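PDB 2P3E: diaminopimelate decarboxylase from Aquifex aeolicus, which probably catalyses the pyridoxal 5'-phosphate-dependent decarboxylation of meso-diaminopimelate to L-lysine, the last step of lysine biosynthesis by the diaminopimelate pathway. Local coordinates for residues Q296-K301 with E362-E367; K338-I343 with A355-I360. All coordinates share one frame; numbering follows the deposited sequence.

Contact 1: Q296-K301 with E362-E367; sequences QFLKDK and EVQRGE
The guanidinium of Arg-365 meets Gln-296 edge-on: the carbonyl O of Gln-296 lies near its plane, 2.8 Å from NE, in a weak hydrogen bond bent to 121° at the hydrogen. A water in the same plane bridges Arg-365 NH2 to Gln-296 OE1, so the arginine holds the glutamine backbone weakly and its side chain only by way of a water; NE2 of the same amide bonds to Gln-294 O. Phe-297 approaches obliquely, its CE1 4.4 Å from NE of Arg-365. CG of Arg-365 is anti to the backbone N (chi1 171°) and the chain runs extended to NE, carrying the charged end to a salt bridge with Glu-113 of the second subunit. Leu-298 makes the apolar part of the contact, its CD1 and CD2 each 3.5 Å from Val-363 O. CD1 is equally near NE2 of Gln-364, whose bent side chain crosses the leucine at about a right angle. Gln-364 N bonds to Glu-367 OE2 from above the carboxylate plane, and Glu-367 N returns to Gln-364 O, closing a type II beta turn. Gln-296 and Phe-297 together face Ile-308, forming a classic beta bulge at the dimer interface.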
loop_
_atom_site.group_PDB
_atom_site.type_symbol
_atom_site.label_atom_id
_atom_site.label_comp_id
_atom_site.label_asym_id
_atom_site.label_seq_id
_atom_site.Cartn_x
_atom_site.Cartn_y
_atom_site.Cartn_z
ATOM N N GLN B 296 20.781 -8.095 1.998
ATOM C CA GLN B 296 21.634 -7.059 1.434
ATOM C C GLN B 296 22.704 -6.653 2.437
ATOM O O GLN B 296 23.883 -6.617 2.087
ATOM C CB GLN B 296 20.805 -5.840 1.018
ATOM C CG GLN B 296 19.713 -6.142 0.001
ATOM C CD GLN B 296 20.230 -6.852 -1.238
ATOM O OE1 GLN B 296 21.128 -6.357 -1.925
ATOM N NE2 GLN B 296 19.670 -8.023 -1.529
ATOM N N PHE B 297 22.298 -6.369 3.679
ATOM C CA PHE B 297 23.241 -5.936 4.720
ATOM C C PHE B 297 22.898 -6.538 6.081
ATOM O O PHE B 297 21.724 -6.798 6.376
ATOM C CB PHE B 297 23.255 -4.406 4.873
ATOM C CG PHE B 297 23.523 -3.665 3.599
ATOM C CD1 PHE B 297 24.810 -3.561 3.092
ATOM C CD2 PHE B 297 22.478 -3.075 2.904
ATOM C CE1 PHE B 297 25.049 -2.872 1.886
ATOM C CE2 PHE B 297 22.711 -2.382 1.712
ATOM C CZ PHE B 297 24.005 -2.281 1.209
ATOM N N LEU B 298 23.935 -6.750 6.894
ATOM C CA LEU B 298 23.786 -6.954 8.342
ATOM C C LEU B 298 24.307 -5.714 9.042
ATOM O O LEU B 298 25.315 -5.137 8.624
ATOM C CB LEU B 298 24.572 -8.179 8.831
ATOM C CG LEU B 298 24.316 -9.520 8.131
ATOM C CD1 LEU B 298 25.289 -10.577 8.659
ATOM C CD2 LEU B 298 22.864 -10.004 8.298
ATOM N N LYS B 299 23.614 -5.310 10.102
ATOM C CA LYS B 299 23.933 -4.095 10.838
ATOM C C LYS B 299 23.559 -4.300 12.309
ATOM O O LYS B 299 22.428 -4.704 12.622
ATOM C CB LYS B 299 23.147 -2.911 10.255
ATOM C CG LYS B 299 22.998 -1.731 11.166
ATOM C CD LYS B 299 22.379 -0.558 10.466
ATOM C CE LYS B 299 22.491 0.687 11.341
ATOM N NZ LYS B 299 21.914 1.899 10.647
ATOM N N ASP B 300 24.508 -4.023 13.202
ATOM C CA ASP B 300 24.226 -4.008 14.642
ATOM C C ASP B 300 24.155 -2.580 15.162
ATOM O O ASP B 300 24.981 -1.721 14.832
ATOM C CB ASP B 300 25.261 -4.827 15.441
ATOM C CG ASP B 300 25.263 -6.298 15.066
ATOM O OD1 ASP B 300 24.185 -6.899 14.934
ATOM O OD2 ASP B 300 26.353 -6.883 14.910
ATOM N N LYS B 301 23.148 -2.322 15.978
ATOM C CA LYS B 301 22.944 -1.003 16.505
ATOM C C LYS B 301 22.582 -1.203 17.969
ATOM O O LYS B 301 21.476 -1.637 18.288
ATOM C CB LYS B 301 21.831 -0.311 15.712
ATOM C CG LYS B 301 21.759 1.160 15.880
ATOM C CD LYS B 301 20.686 1.752 14.990
ATOM C CE LYS B 301 20.232 3.068 15.561
ATOM N NZ LYS B 301 18.975 3.516 14.925
ATOM N N GLU B 362 21.609 -17.475 11.682
ATOM C CA GLU B 362 22.482 -16.422 11.216
ATOM C C GLU B 362 22.561 -16.587 9.700
ATOM O O GLU B 362 22.779 -17.706 9.207
ATOM C CB GLU B 362 23.881 -16.546 11.840
ATOM C CG GLU B 362 23.961 -16.059 13.270
ATOM C CD GLU B 362 25.363 -16.142 13.857
ATOM O OE1 GLU B 362 26.178 -16.960 13.383
ATOM O OE2 GLU B 362 25.646 -15.378 14.798
ATOM N N VAL B 363 22.313 -15.505 8.976
ATOM C CA VAL B 363 22.391 -15.506 7.514
ATOM C C VAL B 363 23.328 -14.395 7.082
ATOM O O VAL B 363 23.513 -13.427 7.810
ATOM C CB VAL B 363 20.998 -15.320 6.848
ATOM C CG1 VAL B 363 20.181 -16.622 6.936
ATOM C CG2 VAL B 363 20.238 -14.121 7.464
ATOM N N GLN B 364 23.933 -14.533 5.909
ATOM C CA GLN B 364 24.880 -13.528 5.434
ATOM C C GLN B 364 24.373 -12.808 4.183
ATOM O O GLN B 364 23.419 -13.262 3.544
ATOM C CB GLN B 364 26.253 -14.168 5.179
ATOM C CG GLN B 364 26.936 -14.742 6.471
ATOM C CD GLN B 364 27.139 -13.699 7.578
ATOM O OE1 GLN B 364 27.900 -12.740 7.417
ATOM N NE2 GLN B 364 26.450 -13.886 8.712
ATOM N N ARG B 365 25.037 -11.701 3.846
ATOM C CA ARG B 365 24.758 -10.960 2.630
ATOM C C ARG B 365 24.777 -11.919 1.430
ATOM O O ARG B 365 25.695 -12.730 1.298
ATOM C CB ARG B 365 25.790 -9.830 2.451
ATOM C CG ARG B 365 25.713 -9.119 1.098
ATOM C CD ARG B 365 26.390 -7.727 1.114
ATOM N NE ARG B 365 25.831 -6.833 0.076
ATOM C CZ ARG B 365 26.341 -6.746 -1.143
ATOM N NH1 ARG B 365 27.387 -7.492 -1.440
ATOM N NH2 ARG B 365 25.831 -5.931 -2.055
ATOM N N GLY B 366 23.741 -11.848 0.592
ATOM C CA GLY B 366 23.647 -12.678 -0.612
ATOM C C GLY B 366 22.755 -13.907 -0.431
ATOM O O GLY B 366 22.250 -14.469 -1.410
ATOM N N GLU B 367 22.562 -14.332 0.817
ATOM C CA GLU B 367 21.690 -15.477 1.100
ATOM C C GLU B 367 20.226 -15.088 0.935
ATOM O O GLU B 367 19.884 -13.922 1.078
ATOM C CB GLU B 367 21.878 -15.964 2.529
ATOM C CG GLU B 367 23.076 -16.843 2.741
ATOM C CD GLU B 367 23.045 -17.465 4.116
ATOM O OE1 GLU B 367 22.189 -18.348 4.385
ATOM O OE2 GLU B 367 23.879 -17.056 4.928
HETATM O O HOH W 1 23.487 -4.622 -1.564
#

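Contact 2: K338-I343 with A355-I360; sequences KVVADI and ALDREI
Val-339 and Ile-360 exchange two backbone hydrogen bonds, the shorter from Val-339 N to Ile-360 O at 2.7 Å, and Ala-341 repeats the exchange with Arg-358. Between them Val-340 and Glu-359 form a non-hydrogen-bonded pair, with CG2 of the valine 3.3 Å from OE2 of the glutamate. The bend at chi2 (-79°) folds the Glu-359 carboxylate back over the neighbouring strand, where a water lies within hydrogen-bonding distance of OE1 and Lys-338 O. At Asp-357 the register slips. Its N-H points to OD1 of Asp-342, 2.9 Å from N and nearly straight at 165°, meeting that oxygen almost along its C-O axis. The two carboxylates come close, OD1 of Asp-342 to OD1 of Asp-357 being 3.7 Å; a water donating to both OD1 atoms, and weak, long ion pairs from Lys-304 NZ to Asp-342 OD2 and Asp-357 OD1, probably ease the repulsion. Beyond the slip, Ile-343 and Ala-355 bond both ways. On the face that carries Ala-341, Ile-343 and Ile-360, the two isoleucines reach tip to tip, CD1 to CD1 3.8 Å, against Ile-328. Arg-358 doubles back so that one guanidinium face receives Ala-355 CB; NH1 bonds to His-326 O, and Tyr-325 adds a cation-pi contact. Asp-357, with positive phi (49°), and Arg-358 both face Ala-341: a G1 beta bulge in the C-terminal beta domain that accompanies the pyridoxal-binding TIM barrel in fold type III decarboxylases.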
loop_
_atom_site.group_PDB
_atom_site.type_symbol
_atom_site.label_atom_id
_atom_site.label_comp_id
_atom_site.label_asym_id
_atom_site.label_seq_id
_atom_site.Cartn_x
_atom_site.Cartn_y
_atom_site.Cartn_z
ATOM N N LYS B 338 21.478 -19.575 15.978
ATOM C CA LYS B 338 20.361 -18.675 15.706
ATOM C C LYS B 338 20.579 -17.355 16.431
ATOM O O LYS B 338 21.211 -17.312 17.502
ATOM C CB LYS B 338 19.036 -19.311 16.125
ATOM C CG LYS B 338 18.579 -20.469 15.231
ATOM C CD LYS B 338 17.094 -20.706 15.428
ATOM C CE LYS B 338 16.537 -21.785 14.522
ATOM N NZ LYS B 338 15.044 -21.749 14.579
ATOM N N VAL B 339 20.081 -16.271 15.847
ATOM C CA VAL B 339 20.148 -14.963 16.481
ATOM C C VAL B 339 18.759 -14.350 16.529
ATOM O O VAL B 339 17.882 -14.716 15.744
ATOM C CB VAL B 339 21.122 -13.983 15.751
ATOM C CG1 VAL B 339 22.567 -14.400 15.980
ATOM C CG2 VAL B 339 20.783 -13.871 14.230
ATOM N N VAL B 340 18.572 -13.411 17.451
ATOM C CA VAL B 340 17.363 -12.614 17.492
ATOM C C VAL B 340 17.648 -11.364 16.673
ATOM O O VAL B 340 18.622 -10.654 16.944
ATOM C CB VAL B 340 16.969 -12.242 18.930
ATOM C CG1 VAL B 340 15.740 -11.349 18.931
ATOM C CG2 VAL B 340 16.729 -13.491 19.737
ATOM N N ALA B 341 16.804 -11.116 15.671
ATOM C CA ALA B 341 17.028 -10.035 14.717
ATOM C C ALA B 341 15.737 -9.340 14.315
ATOM O O ALA B 341 14.647 -9.929 14.396
ATOM C CB ALA B 341 17.737 -10.581 13.467
ATOM N N ASP B 342 15.873 -8.072 13.917
ATOM C CA ASP B 342 14.848 -7.381 13.140
ATOM C C ASP B 342 15.147 -7.619 11.663
ATOM O O ASP B 342 16.256 -7.343 11.189
ATOM C CB ASP B 342 14.870 -5.879 13.406
ATOM C CG ASP B 342 14.271 -5.501 14.757
ATOM O OD1 ASP B 342 13.908 -6.385 15.581
ATOM O OD2 ASP B 342 14.136 -4.284 14.968
ATOM N N ILE B 343 14.160 -8.128 10.932
ATOM C CA ILE B 343 14.347 -8.400 9.506
ATOM C C ILE B 343 13.607 -7.277 8.813
ATOM O O ILE B 343 12.382 -7.189 8.885
ATOM C CB ILE B 343 13.809 -9.789 9.110
ATOM C CG1 ILE B 343 14.569 -10.867 9.898
ATOM C CG2 ILE B 343 13.946 -10.024 7.552
ATOM C CD1 ILE B 343 13.908 -12.217 9.860
ATOM N N ALA B 355 9.772 -8.665 10.103
ATOM C CA ALA B 355 9.680 -9.319 11.435
ATOM C C ALA B 355 10.539 -8.568 12.438
ATOM O O ALA B 355 11.599 -8.028 12.079
ATOM C CB ALA B 355 10.113 -10.783 11.360
ATOM N N LEU B 356 10.073 -8.514 13.688
ATOM C CA LEU B 356 10.828 -7.873 14.768
ATOM C C LEU B 356 11.194 -8.858 15.861
ATOM O O LEU B 356 10.386 -9.709 16.212
ATOM C CB LEU B 356 10.022 -6.722 15.385
ATOM C CG LEU B 356 9.580 -5.564 14.474
ATOM C CD1 LEU B 356 8.743 -4.560 15.262
ATOM C CD2 LEU B 356 10.773 -4.879 13.861
ATOM N N ASP B 357 12.401 -8.719 16.416
ATOM C CA ASP B 357 12.856 -9.547 17.556
ATOM C C ASP B 357 12.602 -11.032 17.287
ATOM O O ASP B 357 12.068 -11.758 18.151
ATOM C CB ASP B 357 12.139 -9.117 18.842
ATOM C CG ASP B 357 12.563 -7.745 19.324
ATOM O OD1 ASP B 357 13.728 -7.346 19.107
ATOM O OD2 ASP B 357 11.718 -7.056 19.921
ATOM N N ARG B 358 12.973 -11.487 16.087
ATOM C CA ARG B 358 12.669 -12.835 15.655
ATOM C C ARG B 358 13.906 -13.715 15.653
ATOM O O ARG B 358 14.987 -13.293 15.201
ATOM C CB ARG B 358 12.042 -12.823 14.255
ATOM C CG ARG B 358 11.557 -14.181 13.763
ATOM C CD ARG B 358 10.191 -14.610 14.369
ATOM N NE ARG B 358 9.147 -13.591 14.173
ATOM C CZ ARG B 358 8.463 -13.426 13.041
ATOM N NH1 ARG B 358 8.682 -14.228 12.002
ATOM N NH2 ARG B 358 7.545 -12.459 12.939
ATOM N N GLU B 359 13.732 -14.949 16.122
ATOM C CA GLU B 359 14.787 -15.952 16.079
ATOM C C GLU B 359 14.947 -16.471 14.658
ATOM O O GLU B 359 13.963 -16.839 13.995
ATOM C CB GLU B 359 14.466 -17.118 17.019
ATOM C CG GLU B 359 14.763 -16.817 18.488
ATOM C CD GLU B 359 16.242 -16.925 18.854
ATOM O OE1 GLU B 359 17.105 -17.115 17.952
ATOM O OE2 GLU B 359 16.540 -16.811 20.064
ATOM N N ILE B 360 16.189 -16.473 14.193
ATOM C CA ILE B 360 16.508 -16.940 12.857
ATOM C C ILE B 360 17.971 -17.358 12.796
ATOM O O ILE B 360 18.818 -16.773 13.472
ATOM C CB ILE B 360 16.229 -15.846 11.787
ATOM C CG1 ILE B 360 16.289 -16.443 10.376
ATOM C CG2 ILE B 360 17.174 -14.647 11.957
ATOM C CD1 ILE B 360 15.825 -15.473 9.275
HETATM O O HOH W 2 19.253 -16.966 19.636
HETATM O O HOH W 3 15.768 -7.574 17.145
#

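Overall arrangement
Both segments of contact 2 lie between 296-301 and 362-367, so it is nested in the loop that contact 1 closes; strand 358-361 runs straight on into 362-367. Their centres are 11 Å apart, and they touch where Glu-362 OE2 packs 3.4 Å from Val-339 CG1. Strand 304-309 lies between, pairing with both 289-301 and 338-344, and its Ile-307 touches Leu-298 and Val-363 as well as Ala-341 and Ile-360. Contact 1 faces the second subunit, away from the annotated sites. Contact 2 is nearer: the Arg-358 side chain is about 10 Å from that of Arg-318, a probable substrate-binding residue.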